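Local coordinates for protein adenylate kinase (Schistosoma mansoni, PDB 3UMF) that catalyses, as an adenylate kinase, the reversible transfer of a phosphate group between adenine nucleotides, ATP and AMP being converted to two ADP, at residues 75-78 with 79-82; 123-126 with 127-130; 179-182 with 183-187; 204-207 with 208-211. All blocks are in the same frame, centred on the assembly; numbering follows the deposited sequence.

Interaction 1: residues 75-78 with 79-82; sequences GKEL and KAMM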
ATOM      1  N   GLY A  75      16.685  13.614   8.970  1.00 32.61           N
ATOM      2  CA  GLY A  75      16.364  12.397   9.691  1.00 36.44           C
ATOM      3  C   GLY A  75      16.233  12.635  11.182  1.00 35.83           C
ATOM      4  O   GLY A  75      15.421  11.994  11.854  1.00 32.42           O
ATOM      5  N   LYS A  76      17.038  13.557  11.698  1.00 33.01           N
ATOM      6  CA  LYS A  76      17.020  13.887  13.116  1.00 35.62           C
ATOM      7  C   LYS A  76      15.770  14.678  13.475  1.00 37.98           C
ATOM      8  O   LYS A  76      15.217  14.520  14.563  1.00 39.07           O
ATOM      9  CB  LYS A  76      18.274  14.678  13.498  1.00 40.04           C
ATOM     10  CG  LYS A  76      19.570  13.889  13.390  1.00 47.40           C
ATOM     11  CD  LYS A  76      20.762  14.754  13.771  1.00 55.53           C
ATOM     12  CE  LYS A  76      22.032  13.929  13.900  1.00 60.12           C
ATOM     13  NZ  LYS A  76      23.184  14.746  14.379  1.00 68.30           N
ATOM     14  N   GLU A  77      15.328  15.531  12.556  1.00 37.86           N
ATOM     15  CA  GLU A  77      14.104  16.293  12.765  1.00 39.46           C
ATOM     16  C   GLU A  77      12.871  15.411  12.606  1.00 32.33           C
ATOM     17  O   GLU A  77      11.874  15.606  13.303  1.00 30.62           O
ATOM     18  CB  GLU A  77      14.034  17.498  11.828  1.00 46.56           C
ATOM     19  CG  GLU A  77      12.792  18.356  12.031  1.00 59.84           C
ATOM     20  CD  GLU A  77      12.571  18.736  13.488  1.00 68.42           C
ATOM     21  OE1 GLU A  77      13.542  19.155  14.155  1.00 70.68           O
ATOM     22  OE2 GLU A  77      11.425  18.612  13.972  1.00 69.57           O
ATOM     23  N   LEU A  78      12.939  14.445  11.694  1.00 33.13           N
ATOM     24  CA  LEU A  78      11.858  13.474  11.538  1.00 33.23           C
ATOM     25  C   LEU A  78      11.641  12.712  12.835  1.00 30.82           C
ATOM     26  O   LEU A  78      10.508  12.531  13.276  1.00 31.69           O
ATOM     27  CB  LEU A  78      12.173  12.476  10.422  1.00 41.29           C
ATOM     28  CG  LEU A  78      11.739  12.814   8.996  1.00 50.70           C
ATOM     29  CD1 LEU A  78      11.943  11.605   8.088  1.00 50.19           C
ATOM     30  CD2 LEU A  78      10.291  13.277   8.965  1.00 50.39           C
ATOM     31  N   LYS A  79      12.743  12.273  13.437  1.00 29.46           N
ATOM     32  CA  LYS A  79      12.706  11.514  14.682  1.00 31.75           C
ATOM     33  C   LYS A  79      12.096  12.336  15.817  1.00 33.54           C
ATOM     34  O   LYS A  79      11.264  11.837  16.575  1.00 36.85           O
ATOM     35  CB  LYS A  79      14.118  11.049  15.050  1.00 40.65           C
ATOM     36  CG  LYS A  79      14.196  10.104  16.239  1.00 45.09           C
ATOM     37  CD  LYS A  79      15.603   9.543  16.397  1.00 50.35           C
ATOM     38  CE  LYS A  79      15.711   8.633  17.608  1.00 53.87           C
ATOM     39  NZ  LYS A  79      15.441   9.362  18.875  1.00 60.12           N
ATOM     40  N   ALA A  80      12.500  13.599  15.918  1.00 36.00           N
ATOM     41  CA  ALA A  80      11.963  14.494  16.939  1.00 38.75           C
ATOM     42  C   ALA A  80      10.474  14.751  16.728  1.00 39.59           C
ATOM     43  O   ALA A  80       9.716  14.845  17.692  1.00 41.68           O
ATOM     44  CB  ALA A  80      12.735  15.806  16.960  1.00 42.23           C
ATOM     45  N   MET A  81      10.063  14.861  15.466  1.00 39.67           N
ATOM     46  CA  MET A  81       8.652  15.037  15.126  1.00 38.12           C
ATOM     47  C   MET A  81       7.844  13.809  15.530  1.00 39.63           C
ATOM     48  O   MET A  81       6.773  13.928  16.123  1.00 43.66           O
ATOM     49  CB  MET A  81       8.489  15.296  13.626  1.00 36.13           C
ATOM     50  CG  MET A  81       8.914  16.685  13.180  1.00 43.71           C
ATOM     51  SD  MET A  81       9.172  16.794  11.396  1.00 63.46           S
ATOM     52  CE  MET A  81       7.569  16.275  10.788  1.00 46.69           C
ATOM     53  N   MET A  82       8.366  12.632  15.197  1.00 34.47           N
ATOM     54  CA  MET A  82       7.727  11.371  15.556  1.00 40.08           C
ATOM     55  C   MET A  82       7.587  11.238  17.068  1.00 41.61           C
ATOM     56  O   MET A  82       6.557  10.789  17.568  1.00 44.13           O
ATOM     57  CB  MET A  82       8.527  10.192  15.002  1.00 40.12           C
ATOM     58  CG  MET A  82       8.521  10.077  13.486  1.00 36.70           C
ATOM     59  SD  MET A  82       9.738   8.881  12.900  1.00 45.53           S
ATOM     60  CE  MET A  82       9.451   8.944  11.134  1.00 32.16           C
TER
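Glu77 and Met81, one helical turn apart, make the closest side-chain approach of this stretch: Glu77 OE2 comes to 3.3 Å from Met81 CG, with the two chains crossing at about a right angle. Glu77 starts with CG opposite its backbone N (chi1 -178°) and then bends at the second torsion (50°), which brings OE2 forward along the helix to Met81 CG. The touch is van der Waals, and the charge looks elsewhere, to a long, weak ion pair between OE2 and Arg84.

Among apolar groups, Leu78 CD2 lies 4.4 Å from Met81 SD. Leu78 is buried on Leu64 of helix 60-68 and on Val88, while Met81 meets Glu86 and Pro89; a branched leucine suits the buried side against helix 60-68, and the flexible methionine suits the partly exposed border beside it. Helices 60-68 and 73-84 probably belong to the small helical region that forms the AMP-binding domain in adenylate kinases.

The backbone bonds are those of a regular alpha-helix, as in Met81 N to Glu77 O at 2.9 Å and Met82 N to Leu78 O at 2.9 Å. Met82 CG also rests 3.2 Å from Leu78 O, and the rest of that side chain extends toward Leu64. Gly75, buried and slender, gives its N to Ser72 OG and its O to Lys79 N (3.1 Å), whereas Lys76 and Lys79 occupy exposed positions that suit long charged chains.

Interaction 2: residues 123-126 with 127-130; sequences GIKF and EKEV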
ATOM      1  N   GLY A 123      -2.601   9.904  -3.683  1.00 35.53           N
ATOM      2  CA  GLY A 123      -2.598   9.253  -4.980  1.00 37.58           C
ATOM      3  C   GLY A 123      -2.319  10.205  -6.127  1.00 39.12           C
ATOM      4  O   GLY A 123      -1.435   9.960  -6.951  1.00 37.45           O
ATOM      5  N   ILE A 124      -3.074  11.297  -6.179  1.00 37.84           N
ATOM      6  CA  ILE A 124      -2.941  12.276  -7.252  1.00 39.89           C
ATOM      7  C   ILE A 124      -1.561  12.940  -7.262  1.00 38.59           C
ATOM      8  O   ILE A 124      -0.928  13.045  -8.315  1.00 39.99           O
ATOM      9  CB  ILE A 124      -4.057  13.347  -7.176  1.00 39.17           C
ATOM     10  CG1 ILE A 124      -5.415  12.712  -7.502  1.00 37.79           C
ATOM     11  CG2 ILE A 124      -3.772  14.497  -8.131  1.00 42.19           C
ATOM     12  CD1 ILE A 124      -6.600  13.582  -7.146  1.00 42.01           C
ATOM     13  N   LYS A 125      -1.090  13.373  -6.095  1.00 33.38           N
ATOM     14  CA  LYS A 125       0.230  13.996  -6.000  1.00 42.58           C
ATOM     15  C   LYS A 125       1.354  13.033  -6.376  1.00 39.03           C
ATOM     16  O   LYS A 125       2.361  13.452  -6.940  1.00 43.05           O
ATOM     17  CB  LYS A 125       0.471  14.566  -4.600  1.00 46.93           C
ATOM     18  CG  LYS A 125      -0.443  15.717  -4.226  1.00 61.15           C
ATOM     19  CD  LYS A 125      -0.078  16.279  -2.863  1.00 68.89           C
ATOM     20  CE  LYS A 125      -1.276  16.928  -2.192  1.00 75.38           C
ATOM     21  NZ  LYS A 125      -0.959  17.373  -0.806  1.00 77.24           N
ATOM     22  N   PHE A 126       1.185  11.752  -6.061  1.00 32.75           N
ATOM     23  CA  PHE A 126       2.182  10.748  -6.424  1.00 35.69           C
ATOM     24  C   PHE A 126       2.297  10.658  -7.935  1.00 31.32           C
ATOM     25  O   PHE A 126       3.394  10.697  -8.490  1.00 38.43           O
ATOM     26  CB  PHE A 126       1.819   9.372  -5.854  1.00 36.40           C
ATOM     27  CG  PHE A 126       2.810   8.289  -6.201  1.00 35.75           C
ATOM     28  CD1 PHE A 126       2.715   7.590  -7.397  1.00 29.76           C
ATOM     29  CD2 PHE A 126       3.836   7.970  -5.329  1.00 38.05           C
ATOM     30  CE1 PHE A 126       3.629   6.598  -7.716  1.00 35.30           C
ATOM     31  CE2 PHE A 126       4.752   6.977  -5.642  1.00 37.69           C
ATOM     32  CZ  PHE A 126       4.647   6.292  -6.837  1.00 35.24           C
ATOM     33  N   GLU A 127       1.153  10.535  -8.597  1.00 31.19           N
ATOM     34  CA  GLU A 127       1.123  10.398 -10.046  1.00 38.72           C
ATOM     35  C   GLU A 127       1.633  11.659 -10.745  1.00 38.68           C
ATOM     36  O   GLU A 127       2.156  11.585 -11.854  1.00 41.14           O
ATOM     37  CB  GLU A 127      -0.286  10.035 -10.520  1.00 36.73           C
ATOM     38  CG  GLU A 127      -0.810   8.744  -9.912  1.00 36.92           C
ATOM     39  CD  GLU A 127      -2.181   8.364 -10.427  1.00 48.55           C
ATOM     40  OE1 GLU A 127      -3.172   9.003 -10.011  1.00 50.42           O
ATOM     41  OE2 GLU A 127      -2.270   7.425 -11.244  1.00 55.30           O
ATOM     42  N   LYS A 128       1.494  12.808 -10.091  1.00 42.22           N
ATOM     43  CA  LYS A 128       2.003  14.062 -10.640  1.00 52.33           C
ATOM     44  C   LYS A 128       3.512  14.171 -10.454  1.00 54.63           C
ATOM     45  O   LYS A 128       4.257  14.355 -11.416  1.00 57.89           O
ATOM     46  CB  LYS A 128       1.317  15.265  -9.979  1.00 53.03           C
ATOM     47  CG  LYS A 128       1.865  16.619 -10.431  1.00 65.53           C
ATOM     48  CD  LYS A 128       1.322  17.782  -9.597  1.00 74.19           C
ATOM     49  CE  LYS A 128       2.228  18.106  -8.415  1.00 79.90           C
ATOM     50  NZ  LYS A 128       1.560  17.861  -7.106  1.00 81.39           N
ATOM     51  N   GLU A 129       3.950  14.040  -9.206  1.00 50.06           N
ATOM     52  CA  GLU A 129       5.344  14.253  -8.830  1.00 52.52           C
ATOM     53  C   GLU A 129       6.262  13.090  -9.206  1.00 48.87           C
ATOM     54  O   GLU A 129       7.461  13.281  -9.396  1.00 49.22           O
ATOM     55  CB  GLU A 129       5.443  14.509  -7.323  1.00 54.88           C
ATOM     56  CG  GLU A 129       4.631  15.693  -6.827  1.00 66.49           C
ATOM     57  CD  GLU A 129       5.448  16.963  -6.738  1.00 80.19           C
ATOM     58  OE1 GLU A 129       5.992  17.395  -7.775  1.00 84.88           O
ATOM     59  OE2 GLU A 129       5.548  17.528  -5.628  1.00 85.61           O
ATOM     60  N   VAL A 130       5.710  11.883  -9.299  1.00 47.54           N
ATOM     61  CA  VAL A 130       6.527  10.707  -9.601  1.00 49.19           C
ATOM     62  C   VAL A 130       6.160  10.086 -10.951  1.00 49.88           C
ATOM     63  O   VAL A 130       6.801  10.368 -11.962  1.00 51.92           O
ATOM     64  CB  VAL A 130       6.434   9.640  -8.485  1.00 52.60           C
ATOM     65  CG1 VAL A 130       7.555   8.623  -8.634  1.00 54.68           C
ATOM     66  CG2 VAL A 130       6.500  10.299  -7.117  1.00 51.64           C
TER
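Val130 lies over one face of the Phe126 ring, its CB 4.1 Å from the ring centroid and only 8° off the normal, a CH-pi contact. Phe126 carries CG opposite its backbone N (chi1 180°), which turns the ring along the helix toward the following turn, and Val130 CG2 comes 4.0 Å from Phe126 CD2. Both residues also touch Met101 of helix 90-104, and Phe33 of strand 30-35 meets the phenylalanine edge-to-face; a broad ring and a compact branched side chain suit this interface between helix 120-129 and the parallel-sheet core.

Backbone bonds run to the helix end. Val130 N donates to Phe126 O at 2.7 Å, although Val130 is the first residue to leave helical backbone angles. Lys128 N is shared between Ile124 O, at 3.0 Å, and a weak bond to Lys125 O.

Of the charged residues, Lys125 and Lys128 run side by side, and Lys125 CG lies 4.1 Å from Lys128 NZ. Their amino groups stay 6.8 Å apart, measured NZ to NZ, and Lys125 has a long, weak ion pair with Glu91. Glu127 stretches back along the helix, passing its CG 3.3 Å from Gly123 O. Its carboxylate is hydrogen-bonded to Tyr185 OH through OE1 and to Cys133 N through OE2, two bonds that would probably favour the ionised form and pin the helix to its surroundings.

Interaction 3: residues 179-182 with 183-187; sequences KPVI and EHYKQ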
ATOM      1  N   LYS A 179     -12.568   5.248   0.861  1.00 24.41           N
ATOM      2  CA  LYS A 179     -13.644   5.257  -0.139  1.00 30.12           C
ATOM      3  C   LYS A 179     -13.399   6.166  -1.351  1.00 28.84           C
ATOM      4  O   LYS A 179     -13.515   5.705  -2.485  1.00 29.03           O
ATOM      5  CB  LYS A 179     -15.009   5.569   0.498  1.00 30.95           C
ATOM      6  CG  LYS A 179     -15.732   4.362   1.063  1.00 35.82           C
ATOM      7  CD  LYS A 179     -17.064   4.774   1.677  1.00 42.49           C
ATOM      8  CE  LYS A 179     -17.778   3.593   2.309  1.00 47.16           C
ATOM      9  NZ  LYS A 179     -18.978   4.032   3.079  1.00 55.99           N
ATOM     10  N   PRO A 180     -13.063   7.453  -1.126  1.00 32.01           N
ATOM     11  CA  PRO A 180     -12.890   8.282  -2.327  1.00 28.73           C
ATOM     12  C   PRO A 180     -11.648   7.939  -3.154  1.00 30.49           C
ATOM     13  O   PRO A 180     -11.656   8.177  -4.360  1.00 26.71           O
ATOM     14  CB  PRO A 180     -12.797   9.708  -1.773  1.00 33.92           C
ATOM     15  CG  PRO A 180     -12.378   9.549  -0.363  1.00 41.73           C
ATOM     16  CD  PRO A 180     -12.958   8.251   0.111  1.00 36.10           C
ATOM     17  N   VAL A 181     -10.604   7.390  -2.541  1.00 31.58           N
ATOM     18  CA  VAL A 181      -9.423   7.043  -3.328  1.00 30.74           C
ATOM     19  C   VAL A 181      -9.683   5.802  -4.184  1.00 28.45           C
ATOM     20  O   VAL A 181      -9.241   5.723  -5.330  1.00 29.34           O
ATOM     21  CB  VAL A 181      -8.132   6.915  -2.472  1.00 40.57           C
ATOM     22  CG1 VAL A 181      -8.146   5.657  -1.619  1.00 30.26           C
ATOM     23  CG2 VAL A 181      -6.902   6.942  -3.367  1.00 42.73           C
ATOM     24  N   ILE A 182     -10.435   4.853  -3.636  1.00 27.77           N
ATOM     25  CA  ILE A 182     -10.812   3.658  -4.380  1.00 27.99           C
ATOM     26  C   ILE A 182     -11.768   4.001  -5.522  1.00 31.46           C
ATOM     27  O   ILE A 182     -11.616   3.506  -6.639  1.00 34.12           O
ATOM     28  CB  ILE A 182     -11.438   2.598  -3.451  1.00 34.53           C
ATOM     29  CG1 ILE A 182     -10.363   2.024  -2.520  1.00 29.82           C
ATOM     30  CG2 ILE A 182     -12.087   1.482  -4.253  1.00 33.66           C
ATOM     31  CD1 ILE A 182     -10.915   1.127  -1.434  1.00 31.87           C
ATOM     32  N   GLU A 183     -12.749   4.857  -5.247  1.00 26.78           N
ATOM     33  CA  GLU A 183     -13.691   5.275  -6.282  1.00 32.54           C
ATOM     34  C   GLU A 183     -12.996   6.043  -7.409  1.00 31.29           C
ATOM     35  O   GLU A 183     -13.331   5.870  -8.579  1.00 31.82           O
ATOM     36  CB  GLU A 183     -14.823   6.109  -5.683  1.00 38.11           C
ATOM     37  CG  GLU A 183     -15.886   6.516  -6.693  1.00 59.33           C
ATOM     38  CD  GLU A 183     -16.564   5.323  -7.345  1.00 74.38           C
ATOM     39  OE1 GLU A 183     -16.817   4.321  -6.642  1.00 80.38           O
ATOM     40  OE2 GLU A 183     -16.844   5.384  -8.562  1.00 75.49           O
ATOM     41  N   HIS A 184     -12.024   6.877  -7.048  1.00 29.59           N
ATOM     42  CA  HIS A 184     -11.258   7.655  -8.021  1.00 31.19           C
ATOM     43  C   HIS A 184     -10.545   6.777  -9.051  1.00 32.00           C
ATOM     44  O   HIS A 184     -10.600   7.042 -10.251  1.00 30.59           O
ATOM     45  CB  HIS A 184     -10.244   8.551  -7.304  1.00 33.55           C
ATOM     46  CG  HIS A 184      -9.338   9.305  -8.228  1.00 31.39           C
ATOM     47  ND1 HIS A 184      -9.767  10.372  -8.987  1.00 30.69           N
ATOM     48  CD2 HIS A 184      -8.024   9.145  -8.511  1.00 30.98           C
ATOM     49  CE1 HIS A 184      -8.756  10.838  -9.699  1.00 32.47           C
ATOM     50  NE2 HIS A 184      -7.685  10.111  -9.429  1.00 29.61           N
ATOM     51  N   TYR A 185      -9.874   5.728  -8.587  1.00 24.41           N
ATOM     52  CA  TYR A 185      -9.162   4.847  -9.507  1.00 28.16           C
ATOM     53  C   TYR A 185     -10.075   3.814 -10.161  1.00 33.77           C
ATOM     54  O   TYR A 185      -9.757   3.286 -11.227  1.00 30.29           O
ATOM     55  CB  TYR A 185      -7.968   4.182  -8.818  1.00 24.57           C
ATOM     56  CG  TYR A 185      -6.868   5.163  -8.496  1.00 31.40           C
ATOM     57  CD1 TYR A 185      -6.016   5.627  -9.490  1.00 30.52           C
ATOM     58  CD2 TYR A 185      -6.692   5.640  -7.207  1.00 29.37           C
ATOM     59  CE1 TYR A 185      -5.013   6.533  -9.204  1.00 35.54           C
ATOM     60  CE2 TYR A 185      -5.690   6.546  -6.911  1.00 31.92           C
ATOM     61  CZ  TYR A 185      -4.855   6.988  -7.913  1.00 38.03           C
ATOM     62  OH  TYR A 185      -3.857   7.889  -7.627  1.00 38.77           O
ATOM     63  N   LYS A 186     -11.209   3.530  -9.529  1.00 26.51           N
ATOM     64  CA  LYS A 186     -12.185   2.616 -10.111  1.00 31.84           C
ATOM     65  C   LYS A 186     -12.800   3.220 -11.374  1.00 31.23           C
ATOM     66  O   LYS A 186     -13.040   2.516 -12.354  1.00 36.95           O
ATOM     67  CB  LYS A 186     -13.276   2.273  -9.095  1.00 36.25           C
ATOM     68  CG  LYS A 186     -13.700   0.814  -9.111  1.00 39.83           C
ATOM     69  CD  LYS A 186     -14.775   0.534  -8.067  1.00 43.55           C
ATOM     70  CE  LYS A 186     -14.237  -0.294  -6.908  1.00 50.33           C
ATOM     71  NZ  LYS A 186     -15.286  -0.533  -5.873  1.00 57.76           N
ATOM     72  N   GLN A 187     -13.043   4.527 -11.347  1.00 28.34           N
ATOM     73  CA  GLN A 187     -13.572   5.244 -12.506  1.00 35.06           C
ATOM     74  C   GLN A 187     -12.615   5.204 -13.693  1.00 34.48           C
ATOM     75  O   GLN A 187     -13.040   5.318 -14.842  1.00 29.40           O
ATOM     76  CB  GLN A 187     -13.884   6.697 -12.137  1.00 34.92           C
ATOM     77  CG  GLN A 187     -15.092   6.861 -11.232  1.00 45.03           C
ATOM     78  CD  GLN A 187     -15.209   8.260 -10.658  1.00 51.94           C
ATOM     79  OE1 GLN A 187     -14.524   9.185 -11.097  1.00 57.83           O
ATOM     80  NE2 GLN A 187     -16.076   8.420  -9.665  1.00 52.46           N
TER
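Tyr185 reaches back along the helix to Val181, and its CB begins 4.0 Å from Val181 O. CG lies beside the backbone N and opposite the carbonyl carbon (chi1 -69°), which brings one edge of the ring to the preceding turn. Along that edge CD2 approaches Val181 O to 3.2 Å, near the ring plane, and CE2 meets Val181 CG2 at 3.8 Å. The same carbonyl receives a weak backbone bond from Tyr185 N, 3.3 Å from Val181 O. Over one face of the ring stands His184, edge-on, with its CD2 3.7 Å above the plane. At the tip OH hydrogen-bonds Glu127 OE1 of helix 120-129.

The ring sits where helix 179-186 packs on the parallel sheet of the Rossmann-like core, touching Val136 of strand 135-140 and Val191 of strand 191-195; a tyrosine suits this place, being apolar for most of its length and polar only at its end. The His184 side chain also touches Leu120 and Ile124 of helix 120-129.

Ile182 and Lys186 run alongside each other, and Ile182 CG2 touches Lys186 CE at 3.9 Å; the long lysine side chain also touches Val191 and Thr193 of strand 191-195. Their backbones are joined by Lys186 N to Ile182 O, 2.9 Å long. On the exposed side, Gln187 NE2 reaches Glu183 OE2 at 3.3 Å in a weak hydrogen bond.

Interaction 4: residues 204-207 with 208-211; sequences FDKV and NHEL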
ATOM      1  N   PHE A 204      -4.048 -15.585  -3.989  1.00 24.54           N
ATOM      2  CA  PHE A 204      -2.819 -15.354  -4.740  1.00 24.16           C
ATOM      3  C   PHE A 204      -2.993 -15.703  -6.215  1.00 25.98           C
ATOM      4  O   PHE A 204      -2.538 -14.969  -7.090  1.00 26.04           O
ATOM      5  CB  PHE A 204      -1.662 -16.154  -4.135  1.00 25.83           C
ATOM      6  CG  PHE A 204      -0.325 -15.865  -4.768  1.00 25.23           C
ATOM      7  CD1 PHE A 204       0.234 -14.601  -4.693  1.00 27.94           C
ATOM      8  CD2 PHE A 204       0.374 -16.862  -5.429  1.00 35.30           C
ATOM      9  CE1 PHE A 204       1.463 -14.331  -5.270  1.00 30.81           C
ATOM     10  CE2 PHE A 204       1.607 -16.598  -6.009  1.00 36.34           C
ATOM     11  CZ  PHE A 204       2.150 -15.331  -5.928  1.00 31.91           C
ATOM     12  N   ASP A 205      -3.654 -16.826  -6.483  1.00 24.16           N
ATOM     13  CA  ASP A 205      -3.930 -17.240  -7.857  1.00 30.54           C
ATOM     14  C   ASP A 205      -4.802 -16.217  -8.590  1.00 26.30           C
ATOM     15  O   ASP A 205      -4.552 -15.896  -9.754  1.00 26.15           O
ATOM     16  CB  ASP A 205      -4.596 -18.618  -7.889  1.00 35.54           C
ATOM     17  CG  ASP A 205      -3.646 -19.744  -7.491  1.00 43.04           C
ATOM     18  OD1 ASP A 205      -2.413 -19.557  -7.583  1.00 41.64           O
ATOM     19  OD2 ASP A 205      -4.137 -20.823  -7.100  1.00 44.04           O
ATOM     20  N   LYS A 206      -5.822 -15.703  -7.906  1.00 24.92           N
ATOM     21  CA  LYS A 206      -6.709 -14.698  -8.496  1.00 26.57           C
ATOM     22  C   LYS A 206      -5.973 -13.389  -8.785  1.00 25.85           C
ATOM     23  O   LYS A 206      -6.162 -12.789  -9.844  1.00 24.91           O
ATOM     24  CB  LYS A 206      -7.919 -14.442  -7.593  1.00 28.54           C
ATOM     25  CG  LYS A 206      -8.934 -13.457  -8.165  1.00 29.89           C
ATOM     26  CD  LYS A 206      -9.467 -13.918  -9.516  1.00 36.62           C
ATOM     27  CE  LYS A 206     -10.634 -13.049  -9.977  1.00 39.41           C
ATOM     28  NZ  LYS A 206     -11.086 -13.392 -11.354  1.00 37.31           N
ATOM     29  N   VAL A 207      -5.133 -12.956  -7.848  1.00 25.29           N
ATOM     30  CA  VAL A 207      -4.334 -11.747  -8.032  1.00 28.39           C
ATOM     31  C   VAL A 207      -3.455 -11.848  -9.272  1.00 27.49           C
ATOM     32  O   VAL A 207      -3.380 -10.914 -10.071  1.00 23.86           O
ATOM     33  CB  VAL A 207      -3.439 -11.458  -6.802  1.00 31.18           C
ATOM     34  CG1 VAL A 207      -2.437 -10.362  -7.118  1.00 43.25           C
ATOM     35  CG2 VAL A 207      -4.286 -11.068  -5.611  1.00 29.93           C
ATOM     36  N   ASN A 208      -2.794 -12.989  -9.437  1.00 27.62           N
ATOM     37  CA  ASN A 208      -1.931 -13.202 -10.594  1.00 28.85           C
ATOM     38  C   ASN A 208      -2.711 -13.237 -11.902  1.00 28.79           C
ATOM     39  O   ASN A 208      -2.211 -12.802 -12.937  1.00 27.05           O
ATOM     40  CB  ASN A 208      -1.104 -14.480 -10.428  1.00 37.35           C
ATOM     41  CG  ASN A 208      -0.106 -14.378  -9.292  1.00 45.07           C
ATOM     42  OD1 ASN A 208       0.265 -13.281  -8.873  1.00 45.24           O
ATOM     43  ND2 ASN A 208       0.340 -15.523  -8.792  1.00 50.04           N
ATOM     44  N   HIS A 209      -3.935 -13.756 -11.848  1.00 30.64           N
ATOM     45  CA  HIS A 209      -4.802 -13.801 -13.019  1.00 33.37           C
ATOM     46  C   HIS A 209      -5.203 -12.391 -13.444  1.00 34.29           C
ATOM     47  O   HIS A 209      -5.205 -12.064 -14.629  1.00 31.98           O
ATOM     48  CB  HIS A 209      -6.050 -14.642 -12.731  1.00 32.18           C
ATOM     49  CG  HIS A 209      -6.975 -14.776 -13.900  1.00 35.66           C
ATOM     50  ND1 HIS A 209      -8.077 -13.968 -14.072  1.00 36.69           N
ATOM     51  CD2 HIS A 209      -6.961 -15.623 -14.956  1.00 41.26           C
ATOM     52  CE1 HIS A 209      -8.704 -14.311 -15.184  1.00 33.11           C
ATOM     53  NE2 HIS A 209      -8.047 -15.313 -15.739  1.00 43.66           N
ATOM     54  N   GLU A 210      -5.525 -11.554 -12.466  1.00 30.61           N
ATOM     55  CA  GLU A 210      -5.937 -10.183 -12.745  1.00 27.00           C
ATOM     56  C   GLU A 210      -4.767  -9.303 -13.190  1.00 27.63           C
ATOM     57  O   GLU A 210      -4.923  -8.467 -14.078  1.00 27.92           O
ATOM     58  CB  GLU A 210      -6.650  -9.583 -11.531  1.00 25.90           C
ATOM     59  CG  GLU A 210      -7.949 -10.288 -11.181  1.00 21.35           C
ATOM     60  CD  GLU A 210      -8.925 -10.304 -12.341  1.00 36.83           C
ATOM     61  OE1 GLU A 210      -9.170  -9.228 -12.927  1.00 35.31           O
ATOM     62  OE2 GLU A 210      -9.447 -11.390 -12.677  1.00 42.60           O
ATOM     63  N   LEU A 211      -3.597  -9.502 -12.584  1.00 28.91           N
ATOM     64  CA  LEU A 211      -2.401  -8.737 -12.944  1.00 31.99           C
ATOM     65  C   LEU A 211      -1.974  -8.963 -14.394  1.00 32.27           C
ATOM     66  O   LEU A 211      -1.312  -8.114 -14.992  1.00 31.34           O
ATOM     67  CB  LEU A 211      -1.242  -9.066 -12.003  1.00 30.37           C
ATOM     68  CG  LEU A 211      -1.245  -8.356 -10.649  1.00 30.23           C
ATOM     69  CD1 LEU A 211      -0.113  -8.882  -9.774  1.00 27.32           C
ATOM     70  CD2 LEU A 211      -1.124  -6.849 -10.840  1.00 28.74           C
TER
HETATM   71  O   HOH W   1      -0.537 -18.106  -9.792  1.00 54.98           O
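A salt bridge between residues four apart on a helix surface joins Lys206 NZ to Glu210 OE2 at 2.9 Å. The lysine chain sets off opposite its backbone N and bends at the second torsion (chi2 58°), which carries its amino group along the helix to the carboxylate. NZ arrives from above the carboxylate plane, while His209 ND1 donates to the same OE2 from the other face, 3.2 Å away, with OE2 lying nearly in the plane of the imidazole. OE1 forms a further salt bridge with Lys213, so both carboxylate oxygens have cationic or N-H partners, which probably stabilise the negative charge.

Helix 200-212 is the C-terminal helix of the parallel alpha/beta core, packed on strands 191-195 and 135-140 and beside helix 42-53, the helix that follows the P-loop. Toward the sheet, Val207 and Leu211 run alongside each other, Val207 CG1 3.8 Å from Leu211 CD1, and rest on Ile194 and Ile192; branched apolar residues suit this buried face.

Toward helix 42-53, Asn208 lays its amide nitrogen over one face of Phe204, 3.2 Å above the ring plane and offset toward the rim near CE2, with ring and amide planes 77° apart. Lys48 adds a cation-pi contact to that ring. Asn208 ND2 also donates to a water at 2.9 Å, which in turn donates to Asp205 OD1 at 3.2 Å, linking the amide to an exposed carboxylate.

Overall arrangement
Interactions 2 and 3 are the two that meet: the hydrogen bond between Tyr185 OH and Glu127 OE1, 2.7 Å long, and the packing of Ile124 CG1 4.0 Å from His184 NE2 join helices 120-129 and 179-186 beside the parallel sheet. Interaction 4 belongs to the same core, its centre about 21 Å from that of interaction 3. Interaction 1 lies apart, in the probable AMP-binding region, with its centre about 24 Å from that of interaction 2 and 39 Å from that of interaction 4, across the chain's centre. The P-loop, where nucleotide phosphates bind in this family, follows strand 30-35, which interaction 2 touches through Phe33.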